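Long-range contacts in type 6 secretion amidase effector 2 (Salmonella typhi, PDB 6WIN), which is a type VI secretion effector that, as an amidase, probably cleaves peptide bonds in the peptidoglycan of rival bacteria: residues R103-S112 with I120-Y129; S70-L78 with I85-D93. All coordinates share one frame; numbering follows the deposited sequence.

Contact 1: residues R103-S112 with I120-Y129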
loop_
_atom_site.group_PDB
_atom_site.type_symbol
_atom_site.label_atom_id
_atom_site.label_comp_id
_atom_site.label_asym_id
_atom_site.label_seq_id
_atom_site.Cartn_x
_atom_site.Cartn_y
_atom_site.Cartn_z
ATOM N N ARG A 103 -5.834 -1.861 -9.636
ATOM C CA ARG A 103 -5.213 -0.881 -10.511
ATOM C C ARG A 103 -3.717 -1.161 -10.614
ATOM O O ARG A 103 -3.118 -1.817 -9.756
ATOM C CB ARG A 103 -5.471 0.558 -10.037
ATOM C CG ARG A 103 -4.727 0.959 -8.759
ATOM C CD ARG A 103 -4.946 2.438 -8.458
ATOM N NE ARG A 103 -4.286 2.852 -7.223
ATOM C CZ ARG A 103 -3.286 3.724 -7.154
ATOM N NH1 ARG A 103 -2.816 4.291 -8.258
ATOM N NH2 ARG A 103 -2.760 4.036 -5.971
ATOM N N TYR A 104 -3.128 -0.649 -11.694
ATOM C CA TYR A 104 -1.732 -0.862 -12.043
ATOM C C TYR A 104 -0.942 0.357 -11.605
ATOM O O TYR A 104 -1.249 1.479 -12.028
ATOM C CB TYR A 104 -1.590 -1.060 -13.548
ATOM C CG TYR A 104 -0.243 -1.527 -14.073
ATOM C CD1 TYR A 104 0.306 -2.723 -13.655
ATOM C CD2 TYR A 104 0.425 -0.808 -15.059
ATOM C CE1 TYR A 104 1.506 -3.173 -14.156
ATOM C CE2 TYR A 104 1.629 -1.254 -15.583
ATOM C CZ TYR A 104 2.157 -2.438 -15.127
ATOM O OH TYR A 104 3.334 -2.905 -15.623
ATOM N N ILE A 105 0.062 0.135 -10.759
ATOM C CA ILE A 105 0.959 1.178 -10.285
ATOM C C ILE A 105 2.307 0.942 -10.952
ATOM O O ILE A 105 2.936 -0.102 -10.739
ATOM C CB ILE A 105 1.072 1.166 -8.752
ATOM C CG1 ILE A 105 -0.325 1.242 -8.122
ATOM C CG2 ILE A 105 1.977 2.293 -8.262
ATOM C CD1 ILE A 105 -0.314 1.468 -6.603
ATOM N N ARG A 106 2.733 1.891 -11.782
ATOM C CA ARG A 106 3.931 1.726 -12.589
ATOM C C ARG A 106 5.204 2.101 -11.839
ATOM O O ARG A 106 5.213 2.969 -10.963
ATOM C CB ARG A 106 3.845 2.575 -13.850
ATOM C CG ARG A 106 2.512 2.491 -14.545
ATOM C CD ARG A 106 2.697 2.571 -16.021
ATOM N NE ARG A 106 3.661 3.604 -16.425
ATOM C CZ ARG A 106 3.504 4.908 -16.212
ATOM N NH1 ARG A 106 4.439 5.760 -16.623
ATOM N NH2 ARG A 106 2.413 5.362 -15.598
ATOM N N LYS A 107 6.287 1.427 -12.208
ATOM C CA LYS A 107 7.619 1.946 -11.957
ATOM C C LYS A 107 7.864 3.095 -12.927
ATOM O O LYS A 107 7.800 2.916 -14.148
ATOM C CB LYS A 107 8.663 0.846 -12.125
ATOM C CG LYS A 107 10.064 1.244 -11.644
ATOM C CD LYS A 107 11.026 1.351 -12.809
ATOM C CE LYS A 107 12.431 1.748 -12.338
ATOM N NZ LYS A 107 12.476 3.177 -11.866
ATOM N N LEU A 108 8.068 4.284 -12.384
ATOM C CA LEU A 108 8.220 5.489 -13.180
ATOM C C LEU A 108 9.671 5.651 -13.626
ATOM O O LEU A 108 10.598 5.143 -12.992
ATOM C CB LEU A 108 7.772 6.705 -12.365
ATOM C CG LEU A 108 6.390 6.537 -11.734
ATOM C CD1 LEU A 108 6.004 7.768 -10.931
ATOM C CD2 LEU A 108 5.370 6.256 -12.829
ATOM N N HIS A 109 9.860 6.364 -14.735
ATOM C CA HIS A 109 11.206 6.738 -15.148
ATOM C C HIS A 109 11.855 7.597 -14.067
ATOM O O HIS A 109 11.283 8.598 -13.624
ATOM C CB HIS A 109 11.155 7.497 -16.473
ATOM C CG HIS A 109 10.815 6.638 -17.651
ATOM N ND1 HIS A 109 11.629 5.612 -18.086
ATOM C CD2 HIS A 109 9.752 6.654 -18.487
ATOM C CE1 HIS A 109 11.084 5.037 -19.142
ATOM N NE2 HIS A 109 9.943 5.649 -19.405
ATOM N N ASN A 110 13.048 7.192 -13.626
ATOM C CA ASN A 110 13.784 7.912 -12.579
ATOM C C ASN A 110 12.893 8.189 -11.365
ATOM O O ASN A 110 12.878 9.293 -10.814
ATOM C CB ASN A 110 14.388 9.210 -13.133
ATOM C CG ASN A 110 15.478 9.797 -12.235
ATOM O OD1 ASN A 110 15.827 9.236 -11.193
ATOM N ND2 ASN A 110 16.016 10.942 -12.641
ATOM N N GLY A 111 12.131 7.177 -10.951
ATOM C CA GLY A 111 11.195 7.299 -9.846
ATOM C C GLY A 111 11.702 6.806 -8.510
ATOM O O GLY A 111 10.909 6.682 -7.570
ATOM N N SER A 112 12.996 6.530 -8.388
ATOM C CA SER A 112 13.542 5.976 -7.159
ATOM C C SER A 112 13.537 7.024 -6.054
ATOM O O SER A 112 13.368 8.228 -6.297
ATOM C CB SER A 112 14.961 5.452 -7.391
ATOM O OG SER A 112 14.950 4.357 -8.300
ATOM N N ILE A 120 8.532 11.038 -6.252
ATOM C CA ILE A 120 7.599 11.720 -7.151
ATOM C C ILE A 120 6.324 10.886 -7.285
ATOM O O ILE A 120 6.363 9.649 -7.278
ATOM C CB ILE A 120 8.220 11.970 -8.538
ATOM C CG1 ILE A 120 8.680 10.650 -9.168
ATOM C CG2 ILE A 120 9.382 12.933 -8.446
ATOM C CD1 ILE A 120 8.561 10.620 -10.689
ATOM N N ARG A 121 5.187 11.580 -7.404
ATOM C CA ARG A 121 3.856 10.985 -7.606
ATOM C C ARG A 121 3.661 9.728 -6.756
ATOM O O ARG A 121 3.298 8.654 -7.244
ATOM C CB ARG A 121 3.610 10.700 -9.091
ATOM C CG ARG A 121 3.686 11.952 -9.956
ATOM C CD ARG A 121 4.237 11.660 -11.347
ATOM N NE ARG A 121 3.401 10.699 -12.056
ATOM C CZ ARG A 121 3.682 10.183 -13.249
ATOM N NH1 ARG A 121 2.850 9.300 -13.795
ATOM N NH2 ARG A 121 4.786 10.545 -13.894
HETATM N N MSE A 122 3.885 9.886 -5.455
HETATM C CA MSE A 122 4.207 8.766 -4.567
HETATM C C MSE A 122 3.187 7.619 -4.608
HETATM O O MSE A 122 3.565 6.463 -4.808
HETATM C CB MSE A 122 4.381 9.297 -3.140
HETATM C CG MSE A 122 5.353 8.500 -2.314
HETATM SE SE MSE A 122 5.271 8.888 -0.427
HETATM C CE MSE A 122 6.616 10.363 -0.589
ATOM N N SER A 123 1.898 7.942 -4.458
ATOM C CA SER A 123 0.858 6.913 -4.469
ATOM C C SER A 123 0.761 6.186 -5.809
ATOM O O SER A 123 0.224 5.069 -5.863
ATOM C CB SER A 123 -0.488 7.545 -4.126
ATOM O OG SER A 123 -0.895 8.409 -5.164
ATOM N N ASN A 124 1.254 6.797 -6.886
ATOM C CA ASN A 124 1.280 6.195 -8.218
ATOM C C ASN A 124 2.691 5.777 -8.625
ATOM O O ASN A 124 2.985 5.646 -9.821
ATOM C CB ASN A 124 0.685 7.165 -9.244
ATOM C CG ASN A 124 -0.745 7.547 -8.910
ATOM O OD1 ASN A 124 -1.542 6.700 -8.536
ATOM N ND2 ASN A 124 -1.067 8.827 -9.020
ATOM N N ASN A 125 3.561 5.544 -7.638
ATOM C CA ASN A 125 4.971 5.207 -7.820
ATOM C C ASN A 125 5.210 3.826 -7.224
ATOM O O ASN A 125 5.241 3.680 -5.997
ATOM C CB ASN A 125 5.856 6.257 -7.137
ATOM C CG ASN A 125 7.314 6.141 -7.512
ATOM O OD1 ASN A 125 7.834 5.047 -7.737
ATOM N ND2 ASN A 125 7.988 7.287 -7.593
ATOM N N ALA A 126 5.418 2.824 -8.084
ATOM C CA ALA A 126 5.604 1.455 -7.607
ATOM C C ALA A 126 6.767 1.319 -6.633
ATOM O O ALA A 126 6.770 0.396 -5.813
ATOM C CB ALA A 126 5.826 0.503 -8.779
ATOM N N GLU A 127 7.776 2.189 -6.728
ATOM C CA GLU A 127 8.955 2.091 -5.871
ATOM C C GLU A 127 8.720 2.636 -4.466
ATOM O O GLU A 127 9.545 2.394 -3.577
ATOM C CB GLU A 127 10.137 2.822 -6.528
ATOM C CG GLU A 127 10.623 2.162 -7.825
ATOM C CD GLU A 127 11.894 2.796 -8.368
ATOM O OE1 GLU A 127 11.796 3.563 -9.344
ATOM O OE2 GLU A 127 12.983 2.531 -7.814
ATOM N N ALA A 128 7.611 3.347 -4.242
ATOM C CA ALA A 128 7.298 3.872 -2.920
ATOM C C ALA A 128 6.662 2.837 -1.997
ATOM O O ALA A 128 6.455 3.128 -0.813
ATOM C CB ALA A 128 6.368 5.081 -3.048
ATOM N N TYR A 129 6.378 1.636 -2.485
ATOM C CA TYR A 129 5.577 0.679 -1.738
ATOM C C TYR A 129 6.453 -0.350 -1.042
ATOM O O TYR A 129 7.348 -0.941 -1.654
ATOM C CB TYR A 129 4.562 -0.008 -2.650
ATOM C CG TYR A 129 3.419 0.921 -2.944
ATOM C CD1 TYR A 129 3.489 1.837 -4.003
ATOM C CD2 TYR A 129 2.288 0.925 -2.136
ATOM C CE1 TYR A 129 2.453 2.718 -4.251
ATOM C CE2 TYR A 129 1.242 1.790 -2.374
ATOM C CZ TYR A 129 1.324 2.683 -3.433
ATOM O OH TYR A 129 0.277 3.544 -3.640
HETATM O O HOH W 1 1.505 4.576 -11.693
HETATM O O HOH W 2 9.055 4.385 -9.821
HETATM O O HOH W 3 11.244 9.985 -6.875
#

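Contact 2: residues S70-L78 with I85-D93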
loop_
_atom_site.group_PDB
_atom_site.type_symbol
_atom_site.label_atom_id
_atom_site.label_comp_id
_atom_site.label_asym_id
_atom_site.label_seq_id
_atom_site.Cartn_x
_atom_site.Cartn_y
_atom_site.Cartn_z
ATOM N N SER A 70 -0.000 14.077 1.160
ATOM C CA SER A 70 -1.219 13.773 0.417
ATOM C C SER A 70 -1.059 12.548 -0.472
ATOM O O SER A 70 -2.067 11.968 -0.893
ATOM C CB SER A 70 -1.652 14.975 -0.425
ATOM O OG SER A 70 -0.683 15.296 -1.413
ATOM N N GLY A 71 0.171 12.137 -0.754
ATOM C CA GLY A 71 0.410 10.946 -1.536
ATOM C C GLY A 71 0.478 9.642 -0.767
ATOM O O GLY A 71 0.803 8.614 -1.371
ATOM N N ASN A 72 0.194 9.634 0.535
ATOM C CA ASN A 72 0.231 8.378 1.272
ATOM C C ASN A 72 -0.886 7.458 0.789
ATOM O O ASN A 72 -1.954 7.912 0.370
ATOM C CB ASN A 72 0.139 8.612 2.790
ATOM C CG ASN A 72 -1.143 9.323 3.222
ATOM O OD1 ASN A 72 -2.245 8.791 3.101
ATOM N ND2 ASN A 72 -0.992 10.523 3.759
ATOM N N HIS A 73 -0.615 6.154 0.807
ATOM C CA HIS A 73 -1.563 5.187 0.267
ATOM C C HIS A 73 -1.237 3.815 0.839
ATOM O O HIS A 73 -0.091 3.529 1.181
ATOM C CB HIS A 73 -1.528 5.164 -1.270
ATOM C CG HIS A 73 -2.666 4.417 -1.903
ATOM N ND1 HIS A 73 -3.984 4.794 -1.750
ATOM C CD2 HIS A 73 -2.681 3.312 -2.685
ATOM C CE1 HIS A 73 -4.762 3.944 -2.398
ATOM N NE2 HIS A 73 -3.997 3.039 -2.981
ATOM N N ALA A 74 -2.267 2.983 0.956
ATOM C CA ALA A 74 -2.125 1.608 1.411
ATOM C C ALA A 74 -2.975 0.722 0.516
ATOM O O ALA A 74 -3.953 1.185 -0.079
ATOM C CB ALA A 74 -2.535 1.444 2.885
ATOM N N ALA A 75 -2.598 -0.551 0.408
ATOM C CA ALA A 75 -3.285 -1.432 -0.529
ATOM C C ALA A 75 -2.922 -2.881 -0.233
ATOM O O ALA A 75 -2.042 -3.167 0.581
ATOM C CB ALA A 75 -2.936 -1.073 -1.983
ATOM N N PHE A 76 -3.624 -3.795 -0.903
ATOM C CA PHE A 76 -3.254 -5.206 -0.926
ATOM C C PHE A 76 -2.469 -5.495 -2.199
ATOM O O PHE A 76 -2.916 -5.153 -3.297
ATOM C CB PHE A 76 -4.477 -6.128 -0.881
ATOM C CG PHE A 76 -5.308 -6.021 0.373
ATOM C CD1 PHE A 76 -4.899 -6.637 1.555
ATOM C CD2 PHE A 76 -6.511 -5.341 0.361
ATOM C CE1 PHE A 76 -5.677 -6.568 2.697
ATOM C CE2 PHE A 76 -7.297 -5.264 1.502
ATOM C CZ PHE A 76 -6.868 -5.877 2.678
ATOM N N PHE A 77 -1.318 -6.147 -2.055
ATOM C CA PHE A 77 -0.536 -6.545 -3.220
ATOM C C PHE A 77 -1.234 -7.666 -3.987
ATOM O O PHE A 77 -1.750 -8.613 -3.388
ATOM C CB PHE A 77 0.849 -7.004 -2.779
ATOM C CG PHE A 77 1.692 -7.540 -3.885
ATOM C CD1 PHE A 77 2.332 -6.675 -4.763
ATOM C CD2 PHE A 77 1.870 -8.909 -4.039
ATOM C CE1 PHE A 77 3.135 -7.173 -5.796
ATOM C CE2 PHE A 77 2.666 -9.415 -5.057
ATOM C CZ PHE A 77 3.302 -8.549 -5.938
ATOM N N LEU A 78 -1.237 -7.571 -5.320
ATOM C CA LEU A 78 -1.784 -8.648 -6.147
ATOM C C LEU A 78 -0.752 -9.336 -7.030
ATOM O O LEU A 78 -0.810 -10.553 -7.189
ATOM C CB LEU A 78 -2.929 -8.136 -7.041
ATOM C CG LEU A 78 -4.205 -7.603 -6.388
ATOM C CD1 LEU A 78 -5.201 -7.159 -7.466
ATOM C CD2 LEU A 78 -4.836 -8.619 -5.434
ATOM N N ILE A 85 3.277 -2.750 -10.502
ATOM C CA ILE A 85 2.581 -3.678 -9.614
ATOM C C ILE A 85 1.074 -3.506 -9.761
ATOM O O ILE A 85 0.566 -2.411 -10.025
ATOM C CB ILE A 85 2.988 -3.489 -8.135
ATOM C CG1 ILE A 85 2.679 -2.062 -7.674
ATOM C CG2 ILE A 85 4.454 -3.796 -7.925
ATOM C CD1 ILE A 85 2.893 -1.836 -6.176
ATOM N N TRP A 86 0.357 -4.605 -9.579
ATOM C CA TRP A 86 -1.096 -4.591 -9.468
ATOM C C TRP A 86 -1.475 -4.655 -7.990
ATOM O O TRP A 86 -0.984 -5.526 -7.269
ATOM C CB TRP A 86 -1.696 -5.775 -10.223
ATOM C CG TRP A 86 -1.788 -5.572 -11.701
ATOM C CD1 TRP A 86 -0.913 -6.023 -12.651
ATOM C CD2 TRP A 86 -2.818 -4.875 -12.401
ATOM N NE1 TRP A 86 -1.343 -5.651 -13.901
ATOM C CE2 TRP A 86 -2.508 -4.941 -13.777
ATOM C CE3 TRP A 86 -3.981 -4.206 -12.002
ATOM C CZ2 TRP A 86 -3.313 -4.355 -14.753
ATOM C CZ3 TRP A 86 -4.783 -3.624 -12.978
ATOM C CH2 TRP A 86 -4.443 -3.705 -14.334
ATOM N N VAL A 87 -2.319 -3.720 -7.536
ATOM C CA VAL A 87 -2.794 -3.697 -6.155
ATOM C C VAL A 87 -4.320 -3.712 -6.135
ATOM O O VAL A 87 -4.984 -3.434 -7.133
ATOM C CB VAL A 87 -2.272 -2.473 -5.364
ATOM C CG1 VAL A 87 -0.749 -2.343 -5.487
ATOM C CG2 VAL A 87 -2.977 -1.195 -5.820
HETATM N N MSE A 88 -4.868 -4.042 -4.969
HETATM C CA MSE A 88 -6.293 -3.906 -4.666
HETATM C C MSE A 88 -6.491 -2.805 -3.615
HETATM O O MSE A 88 -5.899 -2.873 -2.517
HETATM C CB MSE A 88 -6.842 -5.255 -4.175
HETATM C CG MSE A 88 -8.349 -5.318 -3.924
HETATM SE SE MSE A 88 -9.329 -5.369 -5.609
HETATM C CE MSE A 88 -8.905 -7.257 -6.247
ATOM N N ASP A 89 -7.277 -1.773 -3.930
ATOM C CA ASP A 89 -7.371 -0.641 -3.017
ATOM C C ASP A 89 -8.724 0.053 -3.129
ATOM O O ASP A 89 -9.641 -0.403 -3.820
ATOM C CB ASP A 89 -6.207 0.347 -3.235
ATOM C CG ASP A 89 -6.135 0.919 -4.658
ATOM O OD1 ASP A 89 -7.024 0.656 -5.490
ATOM O OD2 ASP A 89 -5.157 1.657 -4.932
ATOM N N GLN A 90 -8.847 1.154 -2.395
ATOM C CA GLN A 90 -9.993 2.043 -2.473
ATOM C C GLN A 90 -9.517 3.426 -2.054
ATOM O O GLN A 90 -8.432 3.582 -1.490
ATOM C CB GLN A 90 -11.146 1.575 -1.567
ATOM C CG GLN A 90 -10.996 2.052 -0.119
ATOM C CD GLN A 90 -12.127 1.608 0.798
ATOM O OE1 GLN A 90 -13.019 0.859 0.396
ATOM N NE2 GLN A 90 -12.090 2.072 2.045
ATOM N N TRP A 91 -10.338 4.435 -2.332
ATOM C CA TRP A 91 -10.191 5.747 -1.708
ATOM C C TRP A 91 -11.527 6.478 -1.831
ATOM O O TRP A 91 -12.512 5.933 -2.341
ATOM C CB TRP A 91 -9.004 6.543 -2.281
ATOM C CG TRP A 91 -9.006 6.841 -3.769
ATOM C CD1 TRP A 91 -9.516 7.952 -4.380
ATOM C CD2 TRP A 91 -8.435 6.036 -4.813
ATOM N NE1 TRP A 91 -9.314 7.881 -5.743
ATOM C CE2 TRP A 91 -8.653 6.715 -6.034
ATOM C CE3 TRP A 91 -7.763 4.807 -4.836
ATOM C CZ2 TRP A 91 -8.224 6.204 -7.267
ATOM C CZ3 TRP A 91 -7.340 4.300 -6.070
ATOM C CH2 TRP A 91 -7.573 5.001 -7.264
ATOM N N LYS A 92 -11.560 7.720 -1.331
ATOM C CA LYS A 92 -12.834 8.381 -1.064
ATOM C C LYS A 92 -13.570 8.822 -2.328
ATOM O O LYS A 92 -14.773 9.088 -2.255
ATOM C CB LYS A 92 -12.613 9.586 -0.143
ATOM N N ASP A 93 -12.892 8.904 -3.474
ATOM C CA ASP A 93 -13.497 9.446 -4.687
ATOM C C ASP A 93 -14.506 8.449 -5.242
ATOM O O ASP A 93 -14.121 7.432 -5.825
ATOM C CB ASP A 93 -12.409 9.754 -5.712
ATOM C CG ASP A 93 -12.936 10.462 -6.947
ATOM O OD1 ASP A 93 -14.170 10.550 -7.124
ATOM O OD2 ASP A 93 -12.099 10.940 -7.747
HETATM O O HOH W 4 -6.679 0.470 -0.100
#

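Contact 1: residues R103-S112 with I120-Y129
Ile105 packs into the curled loop 120-129. Its CG2 lies against the backbone, 3.5 Å from Ala126 N. Its CD1 reaches the Tyr129 ring, 3.8 Å from CZ. CG2 stands anti to the backbone N and CG1 beside it (chi1 -54°), which sends the two branches to these separate sites. This is the tight part of the contact, joining the end of edge strand 101-106 to the loop before strand 129-133. Ala126 N donates to Arg106 O at 2.9 Å. Next to this bond, on the outer side of the Ile105 packing, a water links Arg106 N to Asn124 O. The extended Arg103 chain brings NH1 to Asn124 OD1 at 2.7 Å, with guanidinium and amide planes nearly perpendicular (88°). Its NH2 bonds to Ser123 O, which Tyr129 OH reaches from the opposite face.

Further along, Leu108 puts CD1 against Ile120 CD1 and over the centre of one face of the Arg121 guanidinium. The loose, solvent side is here: exposed Arg106 NH2 and Arg121 NH1, like charges, lie 4.4 Å apart without a bond.

The far end is polar but closely bonded. A second water joins Leu108 N, Asn125 OD1 and Glu127 OE1. Asn125 ND2 donates to Gly111 O at 3.0 Å and also to Ile120 O, while OD1 closes an Asx turn with Glu127 N. Lys107 NZ forms a salt bridge with Glu127 OE1 at 2.6 Å, from above the carboxylate plane. Ser112 OG donates to Glu127 OE2 on its syn side, 2.7 Å away. With partners on both oxygens, the carboxylate is probably charged and its rotation restricted.

Contact 2: residues S70-L78 with I85-D93
His73 turns the NE2 edge of its ring to the Asp89 carboxylate, and the two planes stand 79° apart. His73 NE2 donates to Asp89 OD2 at 2.7 Å, on the anti side of the carboxylate. Asp89 CG sits between its backbone N and carbonyl carbon (chi1 59°), a torsion that turns the carboxylate to the ring. Arg103 NE forms a salt bridge with Asp89 OD2, and Lys97 NZ with OD1; these probably limit its rotation. Trp91 comes to the same ring obliquely, with its CE3 4.0 Å from His73 CE1.

The pair sits at the open end of the antiparallel hairpin 74-81/84-89, between strands 56-59 and 101-106 of the six-stranded sheet. His73 also touches Cys23 at the start of helix 23-30. This is consistent with the Cys-His site of papain-like (NlpC/P60-type) amidases. Phe76 and Met88, a selenomethionine, form a hydrogen-bonded pair. Phe76 N donates to Met88 O at 2.9 Å. Met88 N donates to Phe76 O at 2.8 Å. Leu78 N donates to Trp86 O at 2.8 Å. Phe77 and Val87 form the non-hydrogen-bonded pair between.

On the Phe76 and Met88 face, Leu78 crosses Met88 obliquely, with Leu78 CD1 3.9 Å from Met88 CE. Met88 is bent at chi2 and chi3, which folds CE back toward Leu78. Phe76 leans on Leu26 and Ile27. On the other face, Ala75 CB touches Val87 CB at 3.7 Å, and the Phe77 ring presents its edge to Ile85 CG2.

How the contacts relate
Both segments of contact 2 precede those of contact 1 in the chain. The centres of the contacts are about 12 Å apart. Both belong to one antiparallel sheet, in which strand 84-89 of contact 2 lies next to strand 101-106 of contact 1. Contact 2 is buried near the centre of the chain, whereas contact 1 lies at the sheet edge and is partly open to solvent. They meet directly, and Ile105 O and Ile85 N probably share a hydrogen bond. Contact 2 supplies the His73-Asp89 pair. Contact 1 supplies Arg103, in a salt bridge with Asp89, and Tyr129, packed on His73. These two probably help to position a likely active site.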